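Local coordinates for tannase (Lactobacillus plantarum, PDB 3WA7), which catalyses the hydrolysis of galloyl ester bonds in tannins and has the alpha/beta-hydrolase fold, at residues Y26-N31 and N46-A51; V252-L257 and M342-A347; Y268-Q273 and H281-E286; H315-F320 and L336-R341. All blocks are in the same frame, centred on the assembly; numbering follows the deposited sequence. Where two conformers were deposited one is given.

Contact 1: Y26-N31 and N46-A51; sequences YYAARN and NVFVPA
Y27 faces V49, and A29 faces V47, as antiparallel hydrogen-bonded pairs; their backbones supply the first group of interactions. Each pair makes two bonds, the shortest being Y27 N to V49 O and V47 N to A29 O, both 2.7 Å. In the non-hydrogen-bonded pair A28–F48, CA-H...O contacts fill in, with A28 CA 3.2 Å from V47 O. The strand directions differ by 163°, so the pairing is antiparallel with a modest twist.

One side chain extends the polar pattern. N46 has its CG beside the backbone N (chi1 -62°), which carries OD1 across to N31 N at 2.9 Å. This bond is straight, and N31 N lies almost in line with the amide C=O (170°). The same oxygen lies 3.2 Å from R30 CB.

Apolar contacts gather on the face bearing A28 and F48. The methyl A28 CB rests 3.6 Å from F48 CD2, and the Y26 ring runs alongside the phenylalanine, pointing the same way. R30 stretches across this pair: A28 CB sits over one guanidinium face, toward its rim. R30 NE lies 3.9 Å from F48 CE2, at the ring edge. The arginine charge itself is held by salt bridges to D85 and E15. On the other face A29 and V47 pack together, and the edge of the Y27 ring meets A51.

Strands 13-19 and 107-111 flank this hairpin, and L102 of helix 95-103 covers Y26 and F48. An antiparallel hairpin leading into the parallel strands, with 44-50 in the place of the antiparallel second strand, is characteristic of the alpha/beta-hydrolase fold.

Contact 2: V252-L257 and M342-A347; sequences VEEQAL and MKAVPA
E254 and V345 bring the two backbones nearest, their CA atoms 5.8 Å apart, where the first turns of a helix pass a loop that has no regular structure. On the helix side, A256 N bonds to V252 O and L257 N to E253 O, so the turn is already well formed. On the loop side V345 is extended (phi -124°, psi 126°), and the peptide bond before P346 is cis, which kinks the chain beside the helix. No hydrogen bond links the segments; contact is by van der Waals packing and burial alone.

V345 points toward the helix and fits against its backbone as well as its side chains: CG1 is 4.0 Å from E254 O and 3.9 Å from L257 CD2. L257 has CG anti to the backbone N (chi1 -163°), and this sends its branch past the valine in the opposite direction. Beyond it, CD2 reaches the proline ring, 3.8 Å from P346 CD and equally near CG. Thus a single leucine methyl touches both residues that flank the cis bond.

The extended E254 side chain brings OE2 to 3.9 Å from A344 CB. Its other oxygen, OE1, accepts a bond from T251 N, the carboxylate half of a capping box at the start of helix 252-271.

Behind the loop, V345 leans on E217 and P346 on D213, both of helix 209-220, while A344 touches W226 of strand 225-232. The loop is therefore sandwiched between helix 252-271 and helix 209-220.

Contact 3: Y268-Q273 and H281-E286; sequences YLNQLQ and HLTLNE
N270 grips the backbone of L284 with both ends of its amide. L284 N donates to N270 OD1 at 2.8 Å, on a lone pair in the carbonyl plane, with 150° at the hydrogen. In return N270 ND2 donates a hydrogen bond to L284 O at 3.0 Å, only 10° out of the amide plane. The two bonds together fix the rotation of the amide and imitate the backbone pairing of a neighbouring strand. With an aspartate in place of N270, the L284 carbonyl would probably lose its donor and confront a second carboxylate oxygen.

Two waters extend the link. One bridges L269 O, at 2.8 Å, to L282 O, and the other joins N270 O to the same L282 carbonyl, so the C-terminal end of the helix is tied to the loop through solvent.

Farther out, Q273 bends at chi2 (-54°) and sets OE1 over one face of the H281 ring, the amide and ring planes nearly perpendicular; this close approach is not a hydrogen bond. On the buried side L269 and L284 cross at about a right angle, L269 CG lying 3.9 Å from L284 CD1, while L269 CD1 packs on T283 CA.

F292 of helix 291-309 touches both leucines, and W218 of helix 209-220 reaches L284. The loop is thereby laid between the end of helix 252-271 and the start of helix 291-309.

Contact 4: H315-F320 and L336-R341; sequences HKYAGF and LKSLTR
S338, in the last turn of helix 332-339, meets Y317 and A318 in the loop that leads into the two-stranded hairpin 320-323/326-330. The single hydrogen bond across the contact runs from A318 N to S338 OG, 3.1 Å long and fairly straight at 162°. The hydroxyl gets there because chi1 of -176° swings OG out from the helix, beside its own carbonyl carbon. OG also sits 3.3 Å from Y317 CA and, near the ring plane, 3.8 Å from Y317 CD2 at the ring edge. Were S338 a valine, the A318 N-H would probably be left without its acceptor and the branched side chain would press on the loop backbone.

Apolar atoms flank the bond. A318 CB lies 4.1 Å from S338 CB, and the tyrosine ring slants across L339, with CE2 3.7 Å from L339 CD1. K316 CG lies over one face of this ring, while Y335 meets it edge-to-face. The tyrosine hydroxyl bonds to D448, whose carboxylate also takes a salt bridge from K316 NZ, so neighbouring loop residues share one anion.

The contact joins the end of helix 332-339 to the loop before the hairpin, at the surface of the insertion between strands 199-203 and 410-414, the place where alpha/beta-hydrolases commonly carry their lid.

Overall arrangement
Contact 1 lies in the N-terminal hairpin of the main sheet, on the opposite side of the chain's centre from the other three, its centre 45 to 48 Å from theirs. Contacts 2, 3 and 4 belong to the insertion between strands 199-203 and 410-414. Contacts 2 and 3 use the two ends of helix 252-271, centres 23 Å apart, whereas contacts 2 and 4 adjoin at R341 and M342, 20 Å between centres. Contacts 3 and 4 come within about 11 Å (nearest atoms). L339 of contact 4 comes close to the probable triad S163, D419 and H451 but does not touch it, while K343 in contact 2 bonds to a glycerol, probably from the crystallisation liquor.

Contact 1: Y26-N31 and N46-A51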
loop_
_atom_site.group_PDB
_atom_site.type_symbol
_atom_site.label_atom_id
_atom_site.label_comp_id
_atom_site.label_asym_id
_atom_site.label_seq_id
_atom_site.Cartn_x
_atom_site.Cartn_y
_atom_site.Cartn_z
ATOM N N TYR A 26 7.842 14.036 -23.311
ATOM C CA TYR A 26 8.719 13.533 -22.268
ATOM C C TYR A 26 9.821 12.670 -22.862
ATOM O O TYR A 26 9.837 12.403 -24.066
ATOM C CB TYR A 26 7.913 12.730 -21.238
ATOM C CG TYR A 26 7.254 11.480 -21.780
ATOM C CD1 TYR A 26 7.827 10.223 -21.583
ATOM C CD2 TYR A 26 6.048 11.551 -22.475
ATOM C CE1 TYR A 26 7.209 9.064 -22.063
ATOM C CE2 TYR A 26 5.425 10.399 -22.958
ATOM C CZ TYR A 26 6.010 9.161 -22.747
ATOM O OH TYR A 26 5.391 8.024 -23.222
ATOM N N TYR A 27 10.757 12.261 -22.014
ATOM C CA TYR A 27 11.850 11.403 -22.437
ATOM C C TYR A 27 11.790 10.143 -21.599
ATOM O O TYR A 27 11.362 10.185 -20.449
ATOM C CB TYR A 27 13.198 12.095 -22.242
ATOM C CG TYR A 27 13.536 13.072 -23.341
ATOM C CD1 TYR A 27 12.869 14.292 -23.452
ATOM C CD2 TYR A 27 14.518 12.769 -24.282
ATOM C CE1 TYR A 27 13.174 15.189 -24.477
ATOM C CE2 TYR A 27 14.831 13.657 -25.309
ATOM C CZ TYR A 27 14.157 14.862 -25.400
ATOM O OH TYR A 27 14.476 15.736 -26.416
ATOM N N ALA A 28 12.218 9.027 -22.176
ATOM C CA ALA A 28 12.177 7.755 -21.472
ATOM C C ALA A 28 13.470 6.956 -21.578
ATOM O O ALA A 28 14.136 6.958 -22.612
ATOM C CB ALA A 28 11.016 6.918 -22.004
ATOM N N ALA A 29 13.819 6.286 -20.484
ATOM C CA ALA A 29 14.998 5.428 -20.414
ATOM C C ALA A 29 14.433 4.189 -19.742
ATOM O O ALA A 29 14.043 4.239 -18.575
ATOM C CB ALA A 29 16.083 6.062 -19.554
ATOM N N ARG A 30 14.380 3.082 -20.474
ATOM C CA ARG A 30 13.779 1.868 -19.937
ATOM C C ARG A 30 14.672 0.658 -19.724
ATOM O O ARG A 30 15.786 0.576 -20.239
ATOM C CB ARG A 30 12.617 1.436 -20.834
ATOM C CG ARG A 30 11.608 2.523 -21.155
ATOM C CD ARG A 30 10.463 1.929 -21.966
ATOM N NE ARG A 30 9.397 2.884 -22.263
ATOM C CZ ARG A 30 9.439 3.799 -23.226
ATOM N NH1 ARG A 30 10.503 3.909 -24.010
ATOM N NH2 ARG A 30 8.397 4.597 -23.418
ATOM N N ASN A 31 14.129 -0.288 -18.960
ATOM C CA ASN A 31 14.780 -1.550 -18.647
ATOM C C ASN A 31 16.195 -1.401 -18.122
ATOM O O ASN A 31 17.127 -2.060 -18.589
ATOM C CB ASN A 31 14.752 -2.454 -19.880
ATOM C CG ASN A 31 13.338 -2.810 -20.298
ATOM O OD1 ASN A 31 12.541 -3.275 -19.483
ATOM N ND2 ASN A 31 13.017 -2.591 -21.566
ATOM N N ASN A 46 12.241 1.951 -15.045
ATOM C CA ASN A 46 12.054 2.858 -16.167
ATOM C C ASN A 46 12.062 4.285 -15.638
ATOM O O ASN A 46 11.527 4.559 -14.562
ATOM C CB ASN A 46 10.718 2.605 -16.872
ATOM C CG ASN A 46 10.621 1.222 -17.473
ATOM O OD1 ASN A 46 11.622 0.634 -17.884
ATOM N ND2 ASN A 46 9.401 0.701 -17.558
ATOM N N VAL A 47 12.661 5.189 -16.406
ATOM C CA VAL A 47 12.744 6.593 -16.030
ATOM C C VAL A 47 12.016 7.453 -17.061
ATOM O O VAL A 47 12.255 7.325 -18.260
ATOM C CB VAL A 47 14.214 7.055 -15.961
ATOM C CG1 VAL A 47 14.286 8.525 -15.585
ATOM C CG2 VAL A 47 14.971 6.212 -14.952
ATOM N N PHE A 48 11.128 8.322 -16.587
ATOM C CA PHE A 48 10.379 9.206 -17.473
ATOM C C PHE A 48 10.559 10.645 -17.008
ATOM O O PHE A 48 10.356 10.964 -15.836
ATOM C CB PHE A 48 8.907 8.804 -17.492
ATOM C CG PHE A 48 8.698 7.364 -17.853
ATOM C CD1 PHE A 48 8.456 6.415 -16.866
ATOM C CD2 PHE A 48 8.807 6.948 -19.175
ATOM C CE1 PHE A 48 8.330 5.067 -17.189
ATOM C CE2 PHE A 48 8.681 5.598 -19.511
ATOM C CZ PHE A 48 8.442 4.656 -18.513
ATOM N N VAL A 49 10.940 11.507 -17.945
ATOM C CA VAL A 49 11.221 12.900 -17.633
ATOM C C VAL A 49 10.508 13.900 -18.534
ATOM O O VAL A 49 10.522 13.758 -19.755
ATOM C CB VAL A 49 12.744 13.165 -17.757
ATOM C CG1 VAL A 49 13.069 14.587 -17.329
ATOM C CG2 VAL A 49 13.523 12.150 -16.926
ATOM N N PRO A 50 9.867 14.921 -17.940
ATOM C CA PRO A 50 9.179 15.923 -18.761
ATOM C C PRO A 50 10.218 16.526 -19.707
ATOM O O PRO A 50 11.336 16.827 -19.291
ATOM C CB PRO A 50 8.683 16.927 -17.726
ATOM C CG PRO A 50 8.368 16.033 -16.541
ATOM C CD PRO A 50 9.588 15.129 -16.508
ATOM N N ALA A 51 9.849 16.702 -20.971
ATOM C CA ALA A 51 10.770 17.236 -21.968
ATOM C C ALA A 51 11.448 18.545 -21.563
ATOM O O ALA A 51 12.604 18.784 -21.912
ATOM C CB ALA A 51 10.041 17.421 -23.300
#

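Contact 2: V252-L257 and M342-A347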
loop_
_atom_site.group_PDB
_atom_site.type_symbol
_atom_site.label_atom_id
_atom_site.label_comp_id
_atom_site.label_asym_id
_atom_site.label_seq_id
_atom_site.Cartn_x
_atom_site.Cartn_y
_atom_site.Cartn_z
ATOM N N VAL A 252 -19.588 -23.061 12.329
ATOM C CA VAL A 252 -19.614 -22.730 13.745
ATOM C C VAL A 252 -18.178 -22.545 14.222
ATOM O O VAL A 252 -17.889 -21.655 15.022
ATOM C CB VAL A 252 -20.297 -23.843 14.573
ATOM C CG1 VAL A 252 -20.234 -23.509 16.056
ATOM C CG2 VAL A 252 -21.744 -23.994 14.135
ATOM N N GLU A 253 -17.280 -23.381 13.710
ATOM C CA GLU A 253 -15.870 -23.315 14.080
ATOM C C GLU A 253 -15.272 -21.971 13.676
ATOM O O GLU A 253 -14.493 -21.379 14.425
ATOM C CB GLU A 253 -15.093 -24.450 13.412
ATOM C CG GLU A 253 -13.668 -24.609 13.919
ATOM C CD GLU A 253 -12.995 -25.858 13.378
ATOM O OE1 GLU A 253 -13.594 -26.948 13.483
ATOM O OE2 GLU A 253 -11.867 -25.752 12.855
ATOM N N GLU A 254 -15.631 -21.499 12.485
ATOM C CA GLU A 254 -15.134 -20.218 11.996
ATOM C C GLU A 254 -15.742 -19.079 12.810
ATOM O O GLU A 254 -15.094 -18.061 13.046
ATOM C CB GLU A 254 -15.484 -20.033 10.519
ATOM C CG GLU A 254 -14.681 -20.897 9.562
ATOM C CD GLU A 254 -15.103 -20.691 8.118
ATOM O OE1 GLU A 254 -16.270 -20.988 7.794
ATOM O OE2 GLU A 254 -14.271 -20.222 7.310
ATOM N N GLN A 255 -16.993 -19.253 13.227
ATOM C CA GLN A 255 -17.677 -18.246 14.027
ATOM C C GLN A 255 -17.035 -18.157 15.408
ATOM O O GLN A 255 -16.954 -17.081 15.997
ATOM C CB GLN A 255 -19.163 -18.592 14.162
ATOM C CG GLN A 255 -19.942 -18.443 12.864
ATOM C CD GLN A 255 -21.379 -18.912 12.985
ATOM O OE1 GLN A 255 -22.103 -18.499 13.889
ATOM N NE2 GLN A 255 -21.799 -19.779 12.071
ATOM N N ALA A 256 -16.586 -19.298 15.922
ATOM C CA ALA A 256 -15.936 -19.334 17.229
ATOM C C ALA A 256 -14.562 -18.683 17.107
ATOM O O ALA A 256 -14.134 -17.936 17.988
ATOM C CB ALA A 256 -15.797 -20.777 17.706
ATOM N N LEU A 257 -13.877 -18.969 16.006
ATOM C CA LEU A 257 -12.554 -18.406 15.770
ATOM C C LEU A 257 -12.703 -16.891 15.637
ATOM O O LEU A 257 -11.885 -16.123 16.144
ATOM C CB LEU A 257 -11.954 -18.995 14.490
ATOM C CG LEU A 257 -10.444 -18.850 14.299
ATOM C CD1 LEU A 257 -9.709 -19.526 15.456
ATOM C CD2 LEU A 257 -10.038 -19.483 12.974
HETATM N N MSE A 342 -16.136 -9.571 3.159
HETATM C CA MSE A 342 -15.512 -10.083 1.947
HETATM C C MSE A 342 -14.778 -11.397 2.180
HETATM O O MSE A 342 -15.013 -12.383 1.483
HETATM C CB MSE A 342 -14.521 -9.055 1.400
HETATM C CG MSE A 342 -13.827 -9.483 0.127
HETATM SE SE MSE A 342 -12.366 -8.307 -0.301
HETATM C CE MSE A 342 -11.311 -9.526 -1.359
ATOM N N LYS A 343 -13.891 -11.398 3.170
ATOM C CA LYS A 343 -13.075 -12.567 3.482
ATOM C C LYS A 343 -13.583 -13.429 4.633
ATOM O O LYS A 343 -14.279 -12.949 5.529
ATOM C CB LYS A 343 -11.645 -12.110 3.778
ATOM C CG LYS A 343 -11.008 -11.347 2.623
ATOM C CD LYS A 343 -9.650 -10.787 3.003
ATOM C CE LYS A 343 -8.992 -10.097 1.816
ATOM N NZ LYS A 343 -7.646 -9.556 2.165
ATOM N N ALA A 344 -13.216 -14.707 4.595
ATOM C CA ALA A 344 -13.604 -15.664 5.626
ATOM C C ALA A 344 -12.683 -15.537 6.839
ATOM O O ALA A 344 -12.011 -14.519 7.004
ATOM C CB ALA A 344 -13.553 -17.084 5.067
ATOM N N VAL A 345 -12.639 -16.573 7.673
ATOM C CA VAL A 345 -11.824 -16.544 8.886
ATOM C C VAL A 345 -10.820 -17.698 8.991
ATOM O O VAL A 345 -11.194 -18.864 8.867
ATOM C CB VAL A 345 -12.731 -16.590 10.142
ATOM C CG1 VAL A 345 -11.901 -16.392 11.402
ATOM C CG2 VAL A 345 -13.814 -15.531 10.038
ATOM N N PRO A 346 -9.527 -17.387 9.191
ATOM C CA PRO A 346 -8.955 -16.042 9.316
ATOM C C PRO A 346 -8.897 -15.424 7.921
ATOM O O PRO A 346 -8.743 -16.142 6.933
ATOM C CB PRO A 346 -7.560 -16.306 9.885
ATOM C CG PRO A 346 -7.714 -17.617 10.610
ATOM C CD PRO A 346 -8.559 -18.401 9.648
ATOM N N ALA A 347 -9.014 -14.103 7.839
ATOM C CA ALA A 347 -8.993 -13.424 6.546
ATOM C C ALA A 347 -7.616 -13.355 5.888
ATOM O O ALA A 347 -7.518 -13.277 4.661
ATOM C CB ALA A 347 -9.563 -12.006 6.693
#

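Contact 3: Y268-Q273 and H281-E286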
loop_
_atom_site.group_PDB
_atom_site.type_symbol
_atom_site.label_atom_id
_atom_site.label_comp_id
_atom_site.label_asym_id
_atom_site.label_seq_id
_atom_site.Cartn_x
_atom_site.Cartn_y
_atom_site.Cartn_z
ATOM N N TYR A 268 -4.828 -6.148 21.789
ATOM C CA TYR A 268 -3.842 -5.617 20.861
ATOM C C TYR A 268 -4.016 -4.105 20.712
ATOM O O TYR A 268 -3.065 -3.334 20.855
ATOM C CB TYR A 268 -3.994 -6.274 19.485
ATOM C CG TYR A 268 -3.191 -5.566 18.417
ATOM C CD1 TYR A 268 -1.798 -5.561 18.450
ATOM C CD2 TYR A 268 -3.829 -4.847 17.404
ATOM C CE1 TYR A 268 -1.056 -4.855 17.502
ATOM C CE2 TYR A 268 -3.100 -4.139 16.455
ATOM C CZ TYR A 268 -1.714 -4.147 16.509
ATOM O OH TYR A 268 -0.990 -3.446 15.568
ATOM N N LEU A 269 -5.240 -3.684 20.417
ATOM C CA LEU A 269 -5.525 -2.266 20.238
ATOM C C LEU A 269 -5.150 -1.462 21.482
ATOM O O LEU A 269 -4.450 -0.450 21.391
ATOM C CB LEU A 269 -7.008 -2.071 19.893
ATOM C CG LEU A 269 -7.535 -0.689 19.474
ATOM C CD1 LEU A 269 -7.724 0.204 20.692
ATOM C CD2 LEU A 269 -6.583 -0.061 18.459
ATOM N N ASN A 270 -5.596 -1.913 22.648
ATOM C CA ASN A 270 -5.296 -1.191 23.877
ATOM C C ASN A 270 -3.804 -1.049 24.163
ATOM O O ASN A 270 -3.354 0.005 24.612
ATOM C CB ASN A 270 -5.978 -1.860 25.074
ATOM C CG ASN A 270 -7.486 -1.732 25.029
ATOM O OD1 ASN A 270 -8.028 -0.926 24.269
ATOM N ND2 ASN A 270 -8.177 -2.518 25.853
ATOM N N GLN A 271 -3.031 -2.098 23.902
ATOM C CA GLN A 271 -1.601 -2.035 24.187
ATOM C C GLN A 271 -0.809 -1.142 23.237
ATOM O O GLN A 271 0.352 -0.837 23.499
ATOM C CB GLN A 271 -1.001 -3.448 24.240
ATOM C CG GLN A 271 -1.101 -4.258 22.964
ATOM C CD GLN A 271 0.073 -4.031 22.035
ATOM O OE1 GLN A 271 1.233 -4.189 22.429
ATOM N NE2 GLN A 271 -0.217 -3.668 20.795
ATOM N N LEU A 272 -1.434 -0.705 22.145
ATOM C CA LEU A 272 -0.758 0.183 21.197
ATOM C C LEU A 272 -0.612 1.571 21.810
ATOM O O LEU A 272 0.253 2.353 21.416
ATOM C CB LEU A 272 -1.552 0.307 19.892
ATOM C CG LEU A 272 -1.540 -0.879 18.923
ATOM C CD1 LEU A 272 -2.418 -0.551 17.721
ATOM C CD2 LEU A 272 -0.114 -1.169 18.472
ATOM N N GLN A 273 -1.475 1.873 22.772
ATOM C CA GLN A 273 -1.455 3.165 23.434
ATOM C C GLN A 273 -1.644 4.314 22.448
ATOM O O GLN A 273 -0.947 5.325 22.529
ATOM C CB GLN A 273 -0.137 3.355 24.196
ATOM C CG GLN A 273 0.105 2.326 25.290
ATOM C CD GLN A 273 -1.050 2.232 26.265
ATOM O OE1 GLN A 273 -1.512 3.242 26.796
ATOM N NE2 GLN A 273 -1.520 1.014 26.511
ATOM N N HIS A 281 -5.730 7.961 26.033
ATOM C CA HIS A 281 -5.515 6.673 25.378
ATOM C C HIS A 281 -6.799 6.092 24.791
ATOM O O HIS A 281 -7.814 5.981 25.481
ATOM C CB HIS A 281 -4.916 5.672 26.371
ATOM C CG HIS A 281 -3.552 6.047 26.859
ATOM N ND1 HIS A 281 -2.931 5.396 27.904
ATOM C CD2 HIS A 281 -2.684 6.996 26.437
ATOM C CE1 HIS A 281 -1.738 5.929 28.103
ATOM N NE2 HIS A 281 -1.563 6.901 27.227
ATOM N N LEU A 282 -6.752 5.724 23.514
ATOM C CA LEU A 282 -7.910 5.137 22.844
ATOM C C LEU A 282 -7.967 3.658 23.194
ATOM O O LEU A 282 -6.941 2.973 23.184
ATOM C CB LEU A 282 -7.798 5.304 21.327
ATOM C CG LEU A 282 -7.831 6.746 20.816
ATOM C CD1 LEU A 282 -7.649 6.755 19.306
ATOM C CD2 LEU A 282 -9.156 7.394 21.197
ATOM N N THR A 283 -9.164 3.160 23.491
ATOM C CA THR A 283 -9.311 1.759 23.874
ATOM C C THR A 283 -10.583 1.090 23.369
ATOM O O THR A 283 -11.453 1.719 22.760
ATOM C CB THR A 283 -9.318 1.606 25.416
ATOM O OG1 THR A 283 -10.434 2.326 25.951
ATOM C CG2 THR A 283 -8.033 2.148 26.031
ATOM N N LEU A 284 -10.664 -0.208 23.635
ATOM C CA LEU A 284 -11.817 -1.024 23.290
ATOM C C LEU A 284 -12.063 -1.912 24.498
ATOM O O LEU A 284 -11.113 -2.349 25.149
ATOM C CB LEU A 284 -11.530 -1.910 22.078
ATOM C CG LEU A 284 -11.465 -1.238 20.706
ATOM C CD1 LEU A 284 -11.096 -2.279 19.652
ATOM C CD2 LEU A 284 -12.807 -0.592 20.382
ATOM N N ASN A 285 -13.324 -2.171 24.817
ATOM C CA ASN A 285 -13.598 -3.036 25.953
ATOM C C ASN A 285 -13.692 -4.466 25.453
ATOM O O ASN A 285 -13.451 -4.742 24.277
ATOM C CB ASN A 285 -14.895 -2.640 26.672
ATOM C CG ASN A 285 -16.124 -2.795 25.800
ATOM O OD1 ASN A 285 -16.129 -3.559 24.834
ATOM N ND2 ASN A 285 -17.188 -2.084 26.158
ATOM N N GLU A 286 -14.047 -5.373 26.352
ATOM C CA GLU A 286 -14.152 -6.780 26.009
ATOM C C GLU A 286 -15.142 -7.085 24.884
ATOM O O GLU A 286 -15.014 -8.104 24.209
ATOM C CB GLU A 286 -14.497 -7.582 27.275
ATOM C CG GLU A 286 -14.788 -9.053 27.041
ATOM C CD GLU A 286 -16.262 -9.329 26.799
ATOM O OE1 GLU A 286 -16.620 -10.508 26.597
ATOM O OE2 GLU A 286 -17.062 -8.370 26.818
HETATM O O HOH W 1 -4.732 2.336 21.780
HETATM O O HOH W 2 -4.625 2.367 25.135
#

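Contact 4: H315-F320 and L336-R341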
loop_
_atom_site.group_PDB
_atom_site.type_symbol
_atom_site.label_atom_id
_atom_site.label_comp_id
_atom_site.label_asym_id
_atom_site.label_seq_id
_atom_site.Cartn_x
_atom_site.Cartn_y
_atom_site.Cartn_z
ATOM N N HIS A 315 -27.962 7.593 0.389
ATOM C CA HIS A 315 -28.959 6.596 0.759
ATOM C C HIS A 315 -28.631 5.402 -0.128
ATOM O O HIS A 315 -29.134 5.279 -1.243
ATOM C CB HIS A 315 -30.377 7.106 0.472
ATOM C CG HIS A 315 -31.458 6.124 0.810
ATOM N ND1 HIS A 315 -31.691 4.986 0.067
ATOM C CD2 HIS A 315 -32.373 6.112 1.808
ATOM C CE1 HIS A 315 -32.704 4.318 0.591
ATOM N NE2 HIS A 315 -33.137 4.981 1.648
ATOM N N LYS A 316 -27.750 4.542 0.370
ATOM C CA LYS A 316 -27.314 3.361 -0.357
ATOM C C LYS A 316 -27.059 2.261 0.664
ATOM O O LYS A 316 -27.618 1.167 0.563
ATOM C CB LYS A 316 -26.034 3.681 -1.137
ATOM C CG LYS A 316 -25.541 2.550 -2.018
ATOM C CD LYS A 316 -24.399 3.004 -2.918
ATOM C CE LYS A 316 -23.881 1.849 -3.758
ATOM N NZ LYS A 316 -22.803 2.276 -4.691
ATOM N N TYR A 317 -26.211 2.558 1.644
ATOM C CA TYR A 317 -25.907 1.606 2.706
ATOM C C TYR A 317 -26.732 1.998 3.921
ATOM O O TYR A 317 -26.978 3.182 4.160
ATOM C CB TYR A 317 -24.423 1.640 3.086
ATOM C CG TYR A 317 -23.484 1.371 1.940
ATOM C CD1 TYR A 317 -22.965 2.419 1.181
ATOM C CD2 TYR A 317 -23.132 0.068 1.597
ATOM C CE1 TYR A 317 -22.116 2.177 0.108
ATOM C CE2 TYR A 317 -22.286 -0.188 0.524
ATOM C CZ TYR A 317 -21.781 0.871 -0.215
ATOM O OH TYR A 317 -20.945 0.624 -1.278
ATOM N N ALA A 318 -27.153 1.003 4.691
ATOM C CA ALA A 318 -27.961 1.250 5.878
ATOM C C ALA A 318 -27.125 1.759 7.050
ATOM O O ALA A 318 -25.894 1.672 7.034
ATOM C CB ALA A 318 -28.681 -0.034 6.280
ATOM N N GLY A 319 -27.805 2.311 8.054
ATOM C CA GLY A 319 -27.115 2.769 9.247
ATOM C C GLY A 319 -27.042 4.246 9.587
ATOM O O GLY A 319 -27.013 4.599 10.765
ATOM N N PHE A 320 -27.015 5.114 8.582
ATOM C CA PHE A 320 -26.894 6.541 8.850
ATOM C C PHE A 320 -28.168 7.279 9.235
ATOM O O PHE A 320 -29.276 6.899 8.856
ATOM C CB PHE A 320 -26.248 7.254 7.656
ATOM C CG PHE A 320 -24.846 6.801 7.364
ATOM C CD1 PHE A 320 -24.610 5.716 6.524
ATOM C CD2 PHE A 320 -23.759 7.448 7.945
ATOM C CE1 PHE A 320 -23.308 5.281 6.266
ATOM C CE2 PHE A 320 -22.452 7.020 7.695
ATOM C CZ PHE A 320 -22.228 5.935 6.852
ATOM N N LEU A 336 -21.882 -2.031 8.404
ATOM C CA LEU A 336 -21.012 -3.151 8.060
ATOM C C LEU A 336 -21.777 -4.321 7.457
ATOM O O LEU A 336 -21.303 -4.958 6.514
ATOM C CB LEU A 336 -20.226 -3.595 9.297
ATOM C CG LEU A 336 -19.278 -2.490 9.776
ATOM C CD1 LEU A 336 -18.673 -2.854 11.117
ATOM C CD2 LEU A 336 -18.191 -2.262 8.722
ATOM N N LYS A 337 -22.960 -4.605 7.993
ATOM C CA LYS A 337 -23.770 -5.697 7.465
ATOM C C LYS A 337 -24.217 -5.343 6.047
ATOM O O LYS A 337 -24.272 -6.199 5.162
ATOM C CB LYS A 337 -24.993 -5.927 8.358
ATOM C CG LYS A 337 -25.920 -7.032 7.876
ATOM C CD LYS A 337 -27.089 -7.223 8.836
ATOM C CE LYS A 337 -28.030 -8.314 8.347
ATOM N NZ LYS A 337 -29.212 -8.475 9.246
ATOM N N SER A 338 -24.528 -4.067 5.844
ATOM C CA SER A 338 -24.972 -3.569 4.548
ATOM C C SER A 338 -23.822 -3.614 3.540
ATOM O O SER A 338 -24.007 -3.985 2.385
ATOM C CB SER A 338 -25.489 -2.131 4.697
ATOM O OG SER A 338 -26.014 -1.638 3.477
ATOM N N LEU A 339 -22.630 -3.246 3.998
ATOM C CA LEU A 339 -21.441 -3.239 3.151
ATOM C C LEU A 339 -21.024 -4.660 2.757
ATOM O O LEU A 339 -20.567 -4.895 1.634
ATOM C CB LEU A 339 -20.295 -2.553 3.894
ATOM C CG LEU A 339 -18.963 -2.441 3.154
ATOM C CD1 LEU A 339 -19.158 -1.695 1.837
ATOM C CD2 LEU A 339 -17.965 -1.722 4.044
ATOM N N THR A 340 -21.194 -5.578 3.706
ATOM C CA THR A 340 -20.878 -7.008 3.601
ATOM C C THR A 340 -19.426 -7.394 3.871
ATOM O O THR A 340 -18.485 -6.630 3.624
ATOM C CB THR A 340 -21.282 -7.635 2.227
ATOM O OG1 THR A 340 -20.336 -7.263 1.217
ATOM C CG2 THR A 340 -22.682 -7.188 1.819
ATOM N N ARG A 341 -19.269 -8.600 4.403
ATOM C CA ARG A 341 -17.967 -9.174 4.703
ATOM C C ARG A 341 -17.426 -9.760 3.404
ATOM O O ARG A 341 -18.166 -10.379 2.642
ATOM C CB ARG A 341 -18.120 -10.284 5.750
ATOM C CG ARG A 341 -16.902 -11.190 5.898
ATOM C CD ARG A 341 -17.262 -12.482 6.624
ATOM N NE ARG A 341 -17.340 -12.327 8.074
ATOM C CZ ARG A 341 -16.291 -12.372 8.892
ATOM N NH1 ARG A 341 -15.072 -12.569 8.406
ATOM N NH2 ARG A 341 -16.463 -12.231 10.199
#